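Local atomic coordinates of aminoglycoside N(3)-acetyltransferase (Streptomyces griseus, PDB entry 7LAP), a protein that probably transfers an acetyl group to the 3-amino group of aminoglycoside antibiotics, as an N-acetyltransferase of the Antibiotic_NAT family, and so confers resistance. Residues L14-R28 and A50-A64. Sequence-based numbering, arbitrary orientation. Where two conformers were deposited one is given.
With FMT (formic acid), chain M.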
loop_
_atom_site.group_PDB
_atom_site.type_symbol
_atom_site.label_atom_id
_atom_site.label_comp_id
_atom_site.label_asym_id
_atom_site.label_seq_id
_atom_site.Cartn_x
_atom_site.Cartn_y
_atom_site.Cartn_z
ATOM N N LEU B 14 -11.716 3.671 -16.208
ATOM C CA LEU B 14 -11.209 2.313 -16.327
ATOM C C LEU B 14 -12.250 1.385 -16.960
ATOM O O LEU B 14 -11.897 0.526 -17.776
ATOM C CB LEU B 14 -10.759 1.791 -14.962
ATOM C CG LEU B 14 -9.536 2.505 -14.357
ATOM C CD1 LEU B 14 -9.216 1.995 -12.959
ATOM C CD2 LEU B 14 -8.345 2.368 -15.259
ATOM N N LEU B 15 -13.520 1.526 -16.572
ATOM C CA LEU B 15 -14.575 0.731 -17.204
ATOM C C LEU B 15 -14.618 0.983 -18.712
ATOM O O LEU B 15 -14.672 0.042 -19.505
ATOM C CB LEU B 15 -15.923 1.059 -16.569
ATOM C CG LEU B 15 -16.151 0.483 -15.158
ATOM C CD1 LEU B 15 -17.362 1.163 -14.518
ATOM C CD2 LEU B 15 -16.305 -1.033 -15.211
ATOM N N ARG B 16 -14.524 2.248 -19.111
ATOM C CA ARG B 16 -14.520 2.579 -20.532
ATOM C C ARG B 16 -13.343 1.921 -21.226
ATOM O O ARG B 16 -13.506 1.315 -22.287
ATOM C CB ARG B 16 -14.491 4.100 -20.722
ATOM C CG ARG B 16 -14.571 4.538 -22.172
ATOM C CD ARG B 16 -14.382 6.057 -22.310
ATOM N NE ARG B 16 -15.406 6.812 -21.580
ATOM C CZ ARG B 16 -15.150 7.704 -20.620
ATOM N NH1 ARG B 16 -13.893 7.955 -20.243
ATOM N NH2 ARG B 16 -16.157 8.343 -20.027
ATOM N N ARG B 17 -12.164 1.963 -20.589
ATOM C CA ARG B 17 -10.940 1.471 -21.207
ATOM C C ARG B 17 -11.034 -0.015 -21.544
ATOM O O ARG B 17 -10.575 -0.447 -22.607
ATOM C CB ARG B 17 -9.757 1.715 -20.267
ATOM C CG ARG B 17 -8.492 1.082 -20.733
ATOM C CD ARG B 17 -7.269 1.464 -19.880
ATOM N NE ARG B 17 -6.065 0.818 -20.415
ATOM C CZ ARG B 17 -5.274 1.366 -21.351
ATOM N NH1 ARG B 17 -5.537 2.569 -21.845
ATOM N NH2 ARG B 17 -4.205 0.713 -21.790
ATOM N N SER B 18 -11.569 -0.825 -20.636
ATOM C CA SER B 18 -11.687 -2.258 -20.889
ATOM C C SER B 18 -13.071 -2.676 -21.385
ATOM O O SER B 18 -13.335 -3.879 -21.497
ATOM C CB SER B 18 -11.328 -3.050 -19.628
ATOM O OG SER B 18 -11.978 -2.553 -18.487
ATOM N N ASP B 19 -13.951 -1.722 -21.672
ATOM C CA ASP B 19 -15.341 -2.012 -22.053
ATOM C C ASP B 19 -16.037 -2.909 -21.028
ATOM O O ASP B 19 -16.724 -3.875 -21.364
ATOM C CB ASP B 19 -15.412 -2.634 -23.445
ATOM C CG ASP B 19 -16.772 -2.435 -24.083
ATOM O OD1 ASP B 19 -17.350 -1.318 -23.956
ATOM O OD2 ASP B 19 -17.262 -3.397 -24.702
ATOM N N GLY B 20 -15.866 -2.573 -19.760
ATOM C CA GLY B 20 -16.544 -3.274 -18.710
ATOM C C GLY B 20 -15.542 -3.936 -17.800
ATOM O O GLY B 20 -14.334 -3.935 -18.076
ATOM N N PRO B 21 -16.040 -4.522 -16.706
ATOM C CA PRO B 21 -15.158 -5.186 -15.731
ATOM C C PRO B 21 -14.289 -6.269 -16.356
ATOM O O PRO B 21 -14.710 -7.009 -17.250
ATOM C CB PRO B 21 -16.137 -5.808 -14.718
ATOM C CG PRO B 21 -17.465 -5.073 -14.942
ATOM C CD PRO B 21 -17.468 -4.712 -16.405
ATOM N N VAL B 22 -13.076 -6.375 -15.848
ATOM C CA VAL B 22 -12.136 -7.418 -16.245
ATOM C C VAL B 22 -12.090 -8.423 -15.103
ATOM O O VAL B 22 -11.794 -8.049 -13.962
ATOM C CB VAL B 22 -10.743 -6.837 -16.534
ATOM C CG1 VAL B 22 -9.792 -7.930 -16.842
ATOM C CG2 VAL B 22 -10.805 -5.800 -17.731
ATOM N N THR B 23 -12.427 -9.679 -15.387
ATOM C CA THR B 23 -12.551 -10.657 -14.314
ATOM C C THR B 23 -11.348 -11.594 -14.246
ATOM O O THR B 23 -10.540 -11.693 -15.169
ATOM C CB THR B 23 -13.800 -11.484 -14.516
ATOM O OG1 THR B 23 -13.604 -12.286 -15.697
ATOM C CG2 THR B 23 -15.001 -10.564 -14.660
ATOM N N ARG B 24 -11.291 -12.338 -13.143
ATOM C CA ARG B 24 -10.237 -13.325 -12.932
ATOM C C ARG B 24 -10.150 -14.319 -14.101
ATOM O O ARG B 24 -9.076 -14.559 -14.648
ATOM C CB ARG B 24 -10.515 -14.049 -11.614
ATOM C CG ARG B 24 -9.571 -15.199 -11.295
ATOM C CD ARG B 24 -10.031 -15.882 -9.999
ATOM N NE ARG B 24 -9.241 -17.065 -9.682
ATOM C CZ ARG B 24 -9.336 -17.709 -8.522
ATOM N NH1 ARG B 24 -10.199 -17.270 -7.611
ATOM N NH2 ARG B 24 -8.585 -18.785 -8.283
ATOM N N ASP B 25 -11.265 -14.913 -14.493
ATOM C CA ASP B 25 -11.187 -15.920 -15.550
ATOM C C ASP B 25 -10.807 -15.323 -16.906
ATOM O O ASP B 25 -10.199 -16.003 -17.742
ATOM C CB ASP B 25 -12.498 -16.675 -15.687
ATOM C CG ASP B 25 -12.410 -17.725 -16.764
ATOM O OD1 ASP B 25 -11.662 -18.709 -16.554
ATOM O OD2 ASP B 25 -13.041 -17.551 -17.832
ATOM N N ARG B 26 -11.128 -14.060 -17.141
ATOM C CA ARG B 26 -10.753 -13.458 -18.408
ATOM C C ARG B 26 -9.260 -13.172 -18.455
ATOM O O ARG B 26 -8.614 -13.355 -19.494
ATOM C CB ARG B 26 -11.554 -12.177 -18.641
ATOM C CG ARG B 26 -11.309 -11.584 -20.015
ATOM C CD ARG B 26 -10.326 -10.490 -19.894
ATOM N NE ARG B 26 -10.047 -9.860 -21.181
ATOM C CZ ARG B 26 -10.810 -8.921 -21.729
ATOM N NH1 ARG B 26 -11.925 -8.530 -21.131
ATOM N NH2 ARG B 26 -10.454 -8.395 -22.870
ATOM N N ILE B 27 -8.708 -12.677 -17.351
ATOM C CA ILE B 27 -7.271 -12.512 -17.244
ATOM C C ILE B 27 -6.561 -13.856 -17.419
ATOM O O ILE B 27 -5.557 -13.950 -18.133
ATOM C CB ILE B 27 -6.923 -11.855 -15.902
ATOM C CG1 ILE B 27 -7.545 -10.444 -15.849
ATOM C CG2 ILE B 27 -5.452 -11.748 -15.797
ATOM C CD1 ILE B 27 -7.342 -9.732 -14.461
ATOM N N ARG B 28 -7.071 -14.906 -16.772
ATOM C CA ARG B 28 -6.467 -16.223 -16.918
ATOM C C ARG B 28 -6.434 -16.627 -18.381
ATOM O O ARG B 28 -5.412 -17.107 -18.890
ATOM C CB ARG B 28 -7.242 -17.265 -16.100
ATOM C CG ARG B 28 -6.676 -18.709 -16.278
ATOM C CD ARG B 28 -7.721 -19.803 -16.223
ATOM N NE ARG B 28 -8.944 -19.447 -16.953
ATOM C CZ ARG B 28 -9.108 -19.514 -18.284
ATOM N NH1 ARG B 28 -8.119 -19.938 -19.080
ATOM N NH2 ARG B 28 -10.282 -19.166 -18.822
ATOM N N ALA B 50 -3.699 -0.040 -16.641
ATOM C CA ALA B 50 -3.621 -0.327 -18.074
ATOM C C ALA B 50 -4.514 -1.502 -18.444
ATOM O O ALA B 50 -5.015 -1.568 -19.568
ATOM C CB ALA B 50 -2.171 -0.645 -18.479
ATOM N N ILE B 51 -4.708 -2.445 -17.517
ATOM C CA ILE B 51 -5.598 -3.577 -17.775
ATOM C C ILE B 51 -7.036 -3.102 -17.952
ATOM O O ILE B 51 -7.786 -3.647 -18.766
ATOM C CB ILE B 51 -5.484 -4.613 -16.637
ATOM C CG1 ILE B 51 -4.046 -5.106 -16.510
ATOM C CG2 ILE B 51 -6.423 -5.808 -16.863
ATOM C CD1 ILE B 51 -3.783 -6.057 -15.259
ATOM N N GLY B 52 -7.437 -2.073 -17.206
ATOM C CA GLY B 52 -8.806 -1.605 -17.188
ATOM C C GLY B 52 -9.365 -1.689 -15.781
ATOM O O GLY B 52 -8.607 -1.701 -14.799
ATOM N N TYR B 53 -10.689 -1.825 -15.698
ATOM C CA TYR B 53 -11.334 -1.944 -14.383
ATOM C C TYR B 53 -11.265 -3.405 -13.963
ATOM O O TYR B 53 -11.987 -4.253 -14.499
ATOM C CB TYR B 53 -12.781 -1.428 -14.417
ATOM C CG TYR B 53 -13.398 -1.628 -13.046
ATOM C CD1 TYR B 53 -13.159 -0.734 -12.007
ATOM C CD2 TYR B 53 -14.156 -2.764 -12.771
ATOM C CE1 TYR B 53 -13.696 -0.965 -10.711
ATOM C CE2 TYR B 53 -14.674 -3.002 -11.501
ATOM C CZ TYR B 53 -14.451 -2.112 -10.472
ATOM O OH TYR B 53 -14.988 -2.418 -9.207
ATOM N N VAL B 54 -10.377 -3.735 -13.026
ATOM C CA VAL B 54 -10.189 -5.122 -12.631
ATOM C C VAL B 54 -11.057 -5.386 -11.402
ATOM O O VAL B 54 -10.859 -4.773 -10.349
ATOM C CB VAL B 54 -8.715 -5.451 -12.356
ATOM C CG1 VAL B 54 -8.606 -6.893 -11.766
ATOM C CG2 VAL B 54 -7.898 -5.368 -13.640
ATOM N N SER B 55 -12.024 -6.289 -11.548
ATOM C CA SER B 55 -12.994 -6.598 -10.495
ATOM C C SER B 55 -12.273 -7.321 -9.365
ATOM O O SER B 55 -11.967 -8.515 -9.475
ATOM C CB SER B 55 -14.123 -7.454 -11.068
ATOM O OG SER B 55 -15.019 -7.901 -10.063
ATOM N N GLY B 56 -11.980 -6.613 -8.282
ATOM C CA GLY B 56 -11.259 -7.201 -7.162
ATOM C C GLY B 56 -9.824 -6.752 -7.038
ATOM O O GLY B 56 -9.134 -7.191 -6.105
ATOM N N GLY B 57 -9.348 -5.902 -7.947
ATOM C CA GLY B 57 -8.032 -5.303 -7.835
ATOM C C GLY B 57 -6.890 -6.304 -7.906
ATOM O O GLY B 57 -6.966 -7.339 -8.595
ATOM N N PRO B 58 -5.787 -5.988 -7.196
ATOM C CA PRO B 58 -4.576 -6.832 -7.275
ATOM C C PRO B 58 -4.838 -8.303 -6.970
ATOM O O PRO B 58 -4.230 -9.173 -7.612
ATOM C CB PRO B 58 -3.634 -6.201 -6.222
ATOM C CG PRO B 58 -4.032 -4.758 -6.188
ATOM C CD PRO B 58 -5.574 -4.778 -6.389
ATOM N N GLN B 59 -5.735 -8.598 -6.016
ATOM C CA GLN B 59 -6.008 -9.989 -5.655
ATOM C C GLN B 59 -6.465 -10.794 -6.869
ATOM O O GLN B 59 -6.131 -11.990 -7.002
ATOM C CB GLN B 59 -7.070 -10.046 -4.548
ATOM C CG GLN B 59 -6.645 -9.471 -3.186
ATOM C CD GLN B 59 -5.363 -10.121 -2.637
ATOM O OE1 GLN B 59 -4.414 -9.431 -2.250
ATOM N NE2 GLN B 59 -5.341 -11.458 -2.606
ATOM N N THR B 60 -7.226 -10.159 -7.766
ATOM C CA THR B 60 -7.733 -10.851 -8.946
ATOM C C THR B 60 -6.620 -11.137 -9.946
ATOM O O THR B 60 -6.578 -12.227 -10.539
ATOM C CB THR B 60 -8.843 -10.006 -9.548
ATOM O OG1 THR B 60 -9.976 -10.092 -8.673
ATOM C CG2 THR B 60 -9.211 -10.479 -10.955
ATOM N N VAL B 61 -5.700 -10.187 -10.132
ATOM C CA VAL B 61 -4.549 -10.433 -10.997
ATOM C C VAL B 61 -3.723 -11.592 -10.459
ATOM O O VAL B 61 -3.339 -12.500 -11.208
ATOM C CB VAL B 61 -3.711 -9.153 -11.159
ATOM C CG1 VAL B 61 -2.441 -9.435 -11.993
ATOM C CG2 VAL B 61 -4.564 -8.034 -11.835
ATOM N N ILE B 62 -3.468 -11.610 -9.150
ATOM C CA ILE B 62 -2.644 -12.678 -8.569
ATOM C C ILE B 62 -3.326 -14.038 -8.710
ATOM O O ILE B 62 -2.708 -15.028 -9.112
ATOM C CB ILE B 62 -2.336 -12.368 -7.101
ATOM C CG1 ILE B 62 -1.371 -11.192 -7.003
ATOM C CG2 ILE B 62 -1.790 -13.639 -6.369
ATOM C CD1 ILE B 62 -1.381 -10.557 -5.560
ATOM N N ASP B 63 -4.623 -14.101 -8.427
ATOM C CA ASP B 63 -5.305 -15.384 -8.528
ATOM C C ASP B 63 -5.428 -15.879 -9.967
ATOM O O ASP B 63 -5.389 -17.094 -10.205
ATOM C CB ASP B 63 -6.659 -15.274 -7.853
ATOM C CG ASP B 63 -6.536 -15.368 -6.297
ATOM O OD1 ASP B 63 -5.748 -16.217 -5.796
ATOM O OD2 ASP B 63 -7.211 -14.598 -5.586
ATOM N N ALA B 64 -5.544 -14.971 -10.942
ATOM C CA ALA B 64 -5.511 -15.396 -12.340
ATOM C C ALA B 64 -4.142 -15.978 -12.702
ATOM O O ALA B 64 -4.053 -16.992 -13.406
ATOM C CB ALA B 64 -5.862 -14.213 -13.264
HETATM C C FMT M . -9.224 -19.000 -5.030
HETATM O O1 FMT M . -10.427 -19.154 -5.245
HETATM O O2 FMT M . -8.388 -19.907 -5.059
HETATM O O HOH W 1 -12.824 -10.994 -10.893
#
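Tyr53 lies alongside Leu15, the two side chains pointing the same way, with Leu15 CD2 3.6 Å from Tyr53 CB, while Pro21 CA comes up to the edge of the ring near its plane. With CG anti to the backbone N (chi1 178°), the ring is laid beside Leu15; Trp92 and Pro86 of the second subunit pack on Leu15 and Tyr53, so this end of the contact borders the dimer interface. Both backbone polar atoms of Tyr53 are bonded: N donates to the hydroxyl oxygen OG of Ser18 (3.2 Å), and O accepts from Val22 N at 2.7 Å. Ser55 N donates to Val22 O (3.0 Å), and this bond and the one from Val22 N together join Val22 and Val54 in an isolated beta bridge. Before it, helix 7-18 closes in a Schellman motif at Asp19, and next to that end the extended Arg17 gives a straight NE bond to Ala50 O, 2.7 Å away and above the carbonyl plane. Beyond the bridge, Thr23, at the N-cap position of helix 24-34, accepts a weak capping bond from Arg26 N. The turns 24-28 and 58-64 cross at -46°, their axes 8.4 Å apart. Here Ala64 CB sits 3.6 Å from Ile27 CG2, and Ile27 CD1 rests against Thr60 CG2, Val54 CG1 and Val61 CG2. Arg24, extended from CG to NE, lays one guanidinium face over Asp63 CB, 3.6 Å above the plane. The carboxylate is stacked on it, its plane turned by 24°, but no N-H points at it; the salt bridges are Arg24 NE with Asp67 and Asp63 OD1 with Arg128. Arg24 NH1 donates to a formic acid, probably from the crystallisation liquor, and a water joins Arg24 N to Ser55 O.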